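Long-range contacts in HAT1-interacting factor 1 (Saccharomyces cerevisiae, PDB 4NQ0), which chaperones histones H3 and H4 within the nuclear HAT-B histone acetyltransferase complex and takes part in chromatin assembly and telomere silencing: residues 179-183 with 239-243; 203-207 with 245-251. All blocks are in the same frame, centred on the assembly; numbering follows the deposited sequence.

In the fold
Past the three N-terminal helices and the unmodelled segment 80-159, the chain first enters residues 179-183, in the loop ahead of helix 202-218. It passes through 203-207 on that helix, turns, and runs along helix 229-248, where 239-243 lies back against 179-183 and so closes a loop with 55 residues between its ends. One turn further on, 245-251 packs on 203-207, closing a second loop of 37. The two loops cross, since their segments alternate along the chain. Interaction 1 fastens the preceding loop to the predicted TPR 2, while interaction 2 joins the predicted TPR 1 to TPR 2. They touch where M242 O meets L207 CD2.

Interaction 1 (179-183 with 239-243); sequences HDDEI and YILMG
Y239 and D180 approach from opposite directions, the phenol OH donating a hydrogen bond to OD2 of the aspartate at 2.8 Å. This bond ties a type I beta turn, D180 to I183, to helix 229-248 of the predicted TPR 2, and it illustrates how a loop can be pinned to a helical repeat through one buried carboxylate. OD2 accepts with its syn lone pair; it lies at the ring's edge, and the carboxylate and ring planes are 24° apart, nearly coplanar. The same OD2 is also hydrogen-bonded to Y265 OH on helix 252-266, and OD1 pairs with K261 of that helix.

E182 comes in alongside, running past the tyrosine in the opposite direction. With CG anti to the backbone N (chi1 -178°) and the chain extended beyond it, the acid comes close to the ring, E182 OE1 standing 3.6 Å from Y239 CE1. Its far end is held by H258 through OE2 and by K261 through OE1; K261 thus bridges D180 and E182 and is likely to offset their charge. H258 also lays its ring against that of Y239, nearly parallel to it. An asparagine in place of D180 would probably leave K261 without one of its two charged mates and weaken the anchoring of the Y239 and Y265 hydroxyls.

The turn itself sets D180 up for this work. I183 N bonds to D180 O at 3.2 Å, closing the chain reversal within the region 80-199 that is important for histone binding. Inside it is an Asx turn: E182 N donates to D180 OD1 at 3.1 Å, meeting the oxygen on its anti side and 34° out of the carboxylate plane.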
loop_
_atom_site.group_PDB
_atom_site.type_symbol
_atom_site.label_atom_id
_atom_site.label_comp_id
_atom_site.label_asym_id
_atom_site.label_seq_id
_atom_site.Cartn_x
_atom_site.Cartn_y
_atom_site.Cartn_z
ATOM N N HIS A 179 -12.667 -3.090 12.210
ATOM C CA HIS A 179 -12.920 -4.012 11.091
ATOM C C HIS A 179 -12.617 -3.425 9.717
ATOM O O HIS A 179 -12.743 -2.212 9.496
ATOM C CB HIS A 179 -14.351 -4.550 11.110
ATOM C CG HIS A 179 -14.538 -5.753 10.238
ATOM N ND1 HIS A 179 -13.964 -6.974 10.526
ATOM C CD2 HIS A 179 -15.200 -5.915 9.066
ATOM C CE1 HIS A 179 -14.278 -7.839 9.578
ATOM N NE2 HIS A 179 -15.030 -7.223 8.683
ATOM N N ASP A 180 -12.221 -4.320 8.811
ATOM C CA ASP A 180 -11.772 -3.989 7.470
ATOM C C ASP A 180 -12.239 -5.111 6.531
ATOM O O ASP A 180 -11.674 -6.211 6.537
ATOM C CB ASP A 180 -10.240 -3.862 7.472
ATOM C CG ASP A 180 -9.668 -3.476 6.114
ATOM O OD1 ASP A 180 -10.387 -3.553 5.099
ATOM O OD2 ASP A 180 -8.483 -3.098 6.056
ATOM N N ASP A 181 -13.256 -4.818 5.719
ATOM C CA ASP A 181 -13.905 -5.836 4.869
ATOM C C ASP A 181 -13.017 -6.341 3.730
ATOM O O ASP A 181 -13.294 -7.384 3.134
ATOM C CB ASP A 181 -15.238 -5.308 4.296
ATOM C CG ASP A 181 -16.472 -5.897 4.999
ATOM O OD1 ASP A 181 -16.390 -6.268 6.200
ATOM O OD2 ASP A 181 -17.535 -5.992 4.337
ATOM N N GLU A 182 -11.950 -5.609 3.437
ATOM C CA GLU A 182 -11.046 -5.953 2.349
ATOM C C GLU A 182 -10.006 -7.003 2.759
ATOM O O GLU A 182 -9.309 -7.565 1.910
ATOM C CB GLU A 182 -10.374 -4.673 1.856
ATOM C CG GLU A 182 -9.432 -4.827 0.679
ATOM C CD GLU A 182 -9.066 -3.484 0.059
ATOM O OE1 GLU A 182 -9.511 -2.435 0.578
ATOM O OE2 GLU A 182 -8.325 -3.479 -0.945
ATOM N N ILE A 183 -9.888 -7.282 4.052
ATOM C CA ILE A 183 -8.976 -8.326 4.488
ATOM C C ILE A 183 -9.676 -9.680 4.371
ATOM O O ILE A 183 -10.624 -9.955 5.100
ATOM C CB ILE A 183 -8.488 -8.092 5.920
ATOM C CG1 ILE A 183 -7.704 -6.775 5.982
ATOM C CG2 ILE A 183 -7.626 -9.255 6.378
ATOM C CD1 ILE A 183 -7.121 -6.474 7.334
ATOM N N TYR A 239 -1.201 -0.945 1.756
ATOM C CA TYR A 239 -2.217 -0.150 1.062
ATOM C C TYR A 239 -1.567 0.933 0.208
ATOM O O TYR A 239 -2.027 1.189 -0.905
ATOM C CB TYR A 239 -3.252 0.446 2.035
ATOM C CG TYR A 239 -4.369 -0.507 2.413
ATOM C CD1 TYR A 239 -5.127 -1.144 1.436
ATOM C CD2 TYR A 239 -4.684 -0.754 3.744
ATOM C CE1 TYR A 239 -6.158 -2.012 1.770
ATOM C CE2 TYR A 239 -5.706 -1.619 4.090
ATOM C CZ TYR A 239 -6.433 -2.246 3.104
ATOM O OH TYR A 239 -7.431 -3.090 3.460
ATOM N N ILE A 240 -0.501 1.558 0.706
ATOM C CA ILE A 240 0.260 2.522 -0.095
ATOM C C ILE A 240 0.808 1.856 -1.361
ATOM O O ILE A 240 0.695 2.408 -2.458
ATOM C CB ILE A 240 1.441 3.175 0.686
ATOM C CG1 ILE A 240 0.945 4.041 1.860
ATOM C CG2 ILE A 240 2.303 4.024 -0.254
ATOM C CD1 ILE A 240 0.085 5.255 1.465
ATOM N N LEU A 241 1.395 0.676 -1.221
ATOM C CA LEU A 241 1.924 -0.050 -2.382
ATOM C C LEU A 241 0.807 -0.395 -3.366
ATOM O O LEU A 241 0.968 -0.220 -4.561
ATOM C CB LEU A 241 2.624 -1.349 -1.959
ATOM C CG LEU A 241 4.027 -1.645 -2.487
ATOM C CD1 LEU A 241 4.418 -3.086 -2.074
ATOM C CD2 LEU A 241 4.187 -1.455 -4.005
ATOM N N MET A 242 -0.311 -0.905 -2.861
ATOM C CA MET A 242 -1.476 -1.160 -3.703
ATOM C C MET A 242 -1.870 0.104 -4.461
ATOM O O MET A 242 -2.084 0.067 -5.663
ATOM C CB MET A 242 -2.655 -1.641 -2.872
ATOM C CG MET A 242 -2.541 -3.072 -2.415
ATOM S SD MET A 242 -4.015 -3.491 -1.499
ATOM C CE MET A 242 -3.819 -5.256 -1.353
ATOM N N GLY A 243 -1.909 1.230 -3.753
ATOM C CA GLY A 243 -2.238 2.499 -4.379
ATOM C C GLY A 243 -1.261 2.886 -5.469
ATOM O O GLY A 243 -1.671 3.266 -6.570
#

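Interaction 2 (203-207 with 245-251); sequences YENAL and IEREAEM
Y203 lays its side chain across the last turn of helix 229-248, where its atoms meet, in turn, A249, I245 and E248, a worked example of how an aromatic side chain can fill the seam between helices of the predicted TPR 1 and TPR 2. Y203 CB starts 4.2 Å from A249 CB. The ring then splits the work between its two sides: Y203 CD2 rests on A249 CB at 3.8 Å, while Y203 CD1 comes to I245 CG2 at 4.0 Å. The methyl of A249 makes an off-centre CH-pi contact, 29° off the ring normal. Further out, CE1 and CZ come close to E248 CG, and at the tip Y203 OH is 3.4 Å from E248 CG. That methylene stands there because it is anti to the backbone N of E248 (chi1 -170°).

One turn along, L207 continues the seam. It slides antiparallel past I245, then crosses E246 at about a right angle, L207 CD1 touching E246 CG at 3.7 Å, and finally meets M251 CE tip to tip. Nearby, A206 CB packs on I245 CD1 at 3.7 Å. The carboxylate of E246 is engaged elsewhere, by H258 and R254.

The helix ends here in a Schellman motif, with M251 N on E246 O and E250, at positive phi, as the C-prime residue; M251 then stands at the N-cap of the next helix. The contact thus sits at the turn joining helix 229-248 to helix 252-266, with L207 also reaching R254 of the latter, while Y72 of helix 61-77 packs against Y203, I245 and E248.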
loop_
_atom_site.group_PDB
_atom_site.type_symbol
_atom_site.label_atom_id
_atom_site.label_comp_id
_atom_site.label_asym_id
_atom_site.label_seq_id
_atom_site.Cartn_x
_atom_site.Cartn_y
_atom_site.Cartn_z
ATOM N N TYR A 203 0.516 -6.097 -13.225
ATOM C CA TYR A 203 -0.121 -5.181 -12.270
ATOM C C TYR A 203 -1.191 -5.921 -11.471
ATOM O O TYR A 203 -1.202 -5.873 -10.240
ATOM C CB TYR A 203 -0.753 -3.968 -12.979
ATOM C CG TYR A 203 0.228 -3.003 -13.618
ATOM C CD1 TYR A 203 1.361 -2.575 -12.935
ATOM C CD2 TYR A 203 0.010 -2.498 -14.898
ATOM C CE1 TYR A 203 2.260 -1.677 -13.514
ATOM C CE2 TYR A 203 0.904 -1.603 -15.486
ATOM C CZ TYR A 203 2.021 -1.195 -14.784
ATOM O OH TYR A 203 2.915 -0.319 -15.346
ATOM N N GLU A 204 -2.071 -6.620 -12.180
ATOM C CA GLU A 204 -3.119 -7.395 -11.554
ATOM C C GLU A 204 -2.504 -8.413 -10.605
ATOM O O GLU A 204 -2.958 -8.575 -9.471
ATOM C CB GLU A 204 -3.957 -8.104 -12.622
ATOM C CG GLU A 204 -5.128 -8.930 -12.080
ATOM C CD GLU A 204 -5.819 -9.780 -13.139
ATOM O OE1 GLU A 204 -5.266 -9.968 -14.243
ATOM O OE2 GLU A 204 -6.927 -10.275 -12.862
ATOM N N ASN A 205 -1.459 -9.089 -11.081
ATOM C CA ASN A 205 -0.750 -10.105 -10.289
ATOM C C ASN A 205 -0.187 -9.546 -8.987
ATOM O O ASN A 205 -0.384 -10.124 -7.921
ATOM C CB ASN A 205 0.369 -10.737 -11.120
ATOM C CG ASN A 205 -0.161 -11.507 -12.334
ATOM O OD1 ASN A 205 -1.365 -11.727 -12.473
ATOM N ND2 ASN A 205 0.739 -11.909 -13.213
ATOM N N ALA A 206 0.507 -8.420 -9.080
ATOM C CA ALA A 206 1.097 -7.775 -7.896
ATOM C C ALA A 206 0.019 -7.435 -6.852
ATOM O O ALA A 206 0.187 -7.680 -5.646
ATOM C CB ALA A 206 1.846 -6.540 -8.307
ATOM N N LEU A 207 -1.097 -6.889 -7.335
ATOM C CA LEU A 207 -2.241 -6.547 -6.472
ATOM C C LEU A 207 -2.828 -7.766 -5.760
ATOM O O LEU A 207 -3.171 -7.686 -4.588
ATOM C CB LEU A 207 -3.341 -5.857 -7.292
ATOM C CG LEU A 207 -3.062 -4.406 -7.653
ATOM C CD1 LEU A 207 -4.203 -3.847 -8.514
ATOM C CD2 LEU A 207 -2.858 -3.581 -6.365
ATOM N N ILE A 245 0.694 1.002 -7.270
ATOM C CA ILE A 245 0.501 0.125 -8.437
ATOM C C ILE A 245 -0.751 0.512 -9.230
ATOM O O ILE A 245 -0.715 0.634 -10.457
ATOM C CB ILE A 245 0.393 -1.351 -8.021
ATOM C CG1 ILE A 245 1.723 -1.848 -7.454
ATOM C CG2 ILE A 245 -0.025 -2.227 -9.215
ATOM C CD1 ILE A 245 1.628 -3.195 -6.758
ATOM N N GLU A 246 -1.854 0.718 -8.522
ATOM C CA GLU A 246 -3.109 1.093 -9.172
ATOM C C GLU A 246 -2.973 2.437 -9.882
ATOM O O GLU A 246 -3.467 2.595 -10.986
ATOM C CB GLU A 246 -4.255 1.114 -8.160
ATOM C CG GLU A 246 -4.612 -0.267 -7.645
ATOM C CD GLU A 246 -5.502 -0.253 -6.424
ATOM O OE1 GLU A 246 -5.354 0.646 -5.559
ATOM O OE2 GLU A 246 -6.356 -1.157 -6.326
ATOM N N ARG A 247 -2.287 3.387 -9.257
ATOM C CA ARG A 247 -1.972 4.669 -9.899
ATOM C C ARG A 247 -1.177 4.455 -11.193
ATOM O O ARG A 247 -1.522 4.993 -12.250
ATOM C CB ARG A 247 -1.183 5.569 -8.939
ATOM C CG ARG A 247 -0.985 6.997 -9.438
ATOM C CD ARG A 247 -0.241 7.872 -8.444
ATOM N NE ARG A 247 1.065 7.318 -8.066
ATOM C CZ ARG A 247 1.995 7.970 -7.366
ATOM N NH1 ARG A 247 3.142 7.360 -7.072
ATOM N NH2 ARG A 247 1.800 9.225 -6.968
ATOM N N GLU A 248 -0.125 3.650 -11.110
ATOM C CA GLU A 248 0.666 3.313 -12.290
ATOM C C GLU A 248 -0.196 2.652 -13.365
ATOM O O GLU A 248 -0.002 2.896 -14.557
ATOM C CB GLU A 248 1.830 2.386 -11.917
ATOM C CG GLU A 248 2.848 2.175 -13.038
ATOM C CD GLU A 248 3.552 3.458 -13.438
ATOM O OE1 GLU A 248 3.862 4.276 -12.542
ATOM O OE2 GLU A 248 3.797 3.647 -14.654
ATOM N N ALA A 249 -1.155 1.825 -12.948
ATOM C CA ALA A 249 -2.048 1.143 -13.891
ATOM C C ALA A 249 -3.240 2.005 -14.323
ATOM O O ALA A 249 -4.149 1.502 -14.979
ATOM C CB ALA A 249 -2.546 -0.180 -13.292
ATOM N N GLU A 250 -3.230 3.283 -13.934
ATOM C CA GLU A 250 -4.267 4.263 -14.268
ATOM C C GLU A 250 -5.640 4.003 -13.638
ATOM O O GLU A 250 -6.645 4.554 -14.083
ATOM C CB GLU A 250 -4.396 4.431 -15.788
ATOM C CG GLU A 250 -3.228 5.172 -16.412
ATOM C CD GLU A 250 -3.410 5.364 -17.905
ATOM O OE1 GLU A 250 -3.570 4.355 -18.625
ATOM O OE2 GLU A 250 -3.403 6.528 -18.351
ATOM N N MET A 251 -5.672 3.194 -12.582
ATOM C CA MET A 251 -6.884 3.003 -11.800
ATOM C C MET A 251 -6.866 3.993 -10.640
ATOM O O MET A 251 -6.663 3.622 -9.489
ATOM C CB MET A 251 -6.961 1.563 -11.304
ATOM C CG MET A 251 -6.881 0.567 -12.436
ATOM S SD MET A 251 -6.901 -1.130 -11.888
ATOM C CE MET A 251 -5.282 -1.258 -11.176
#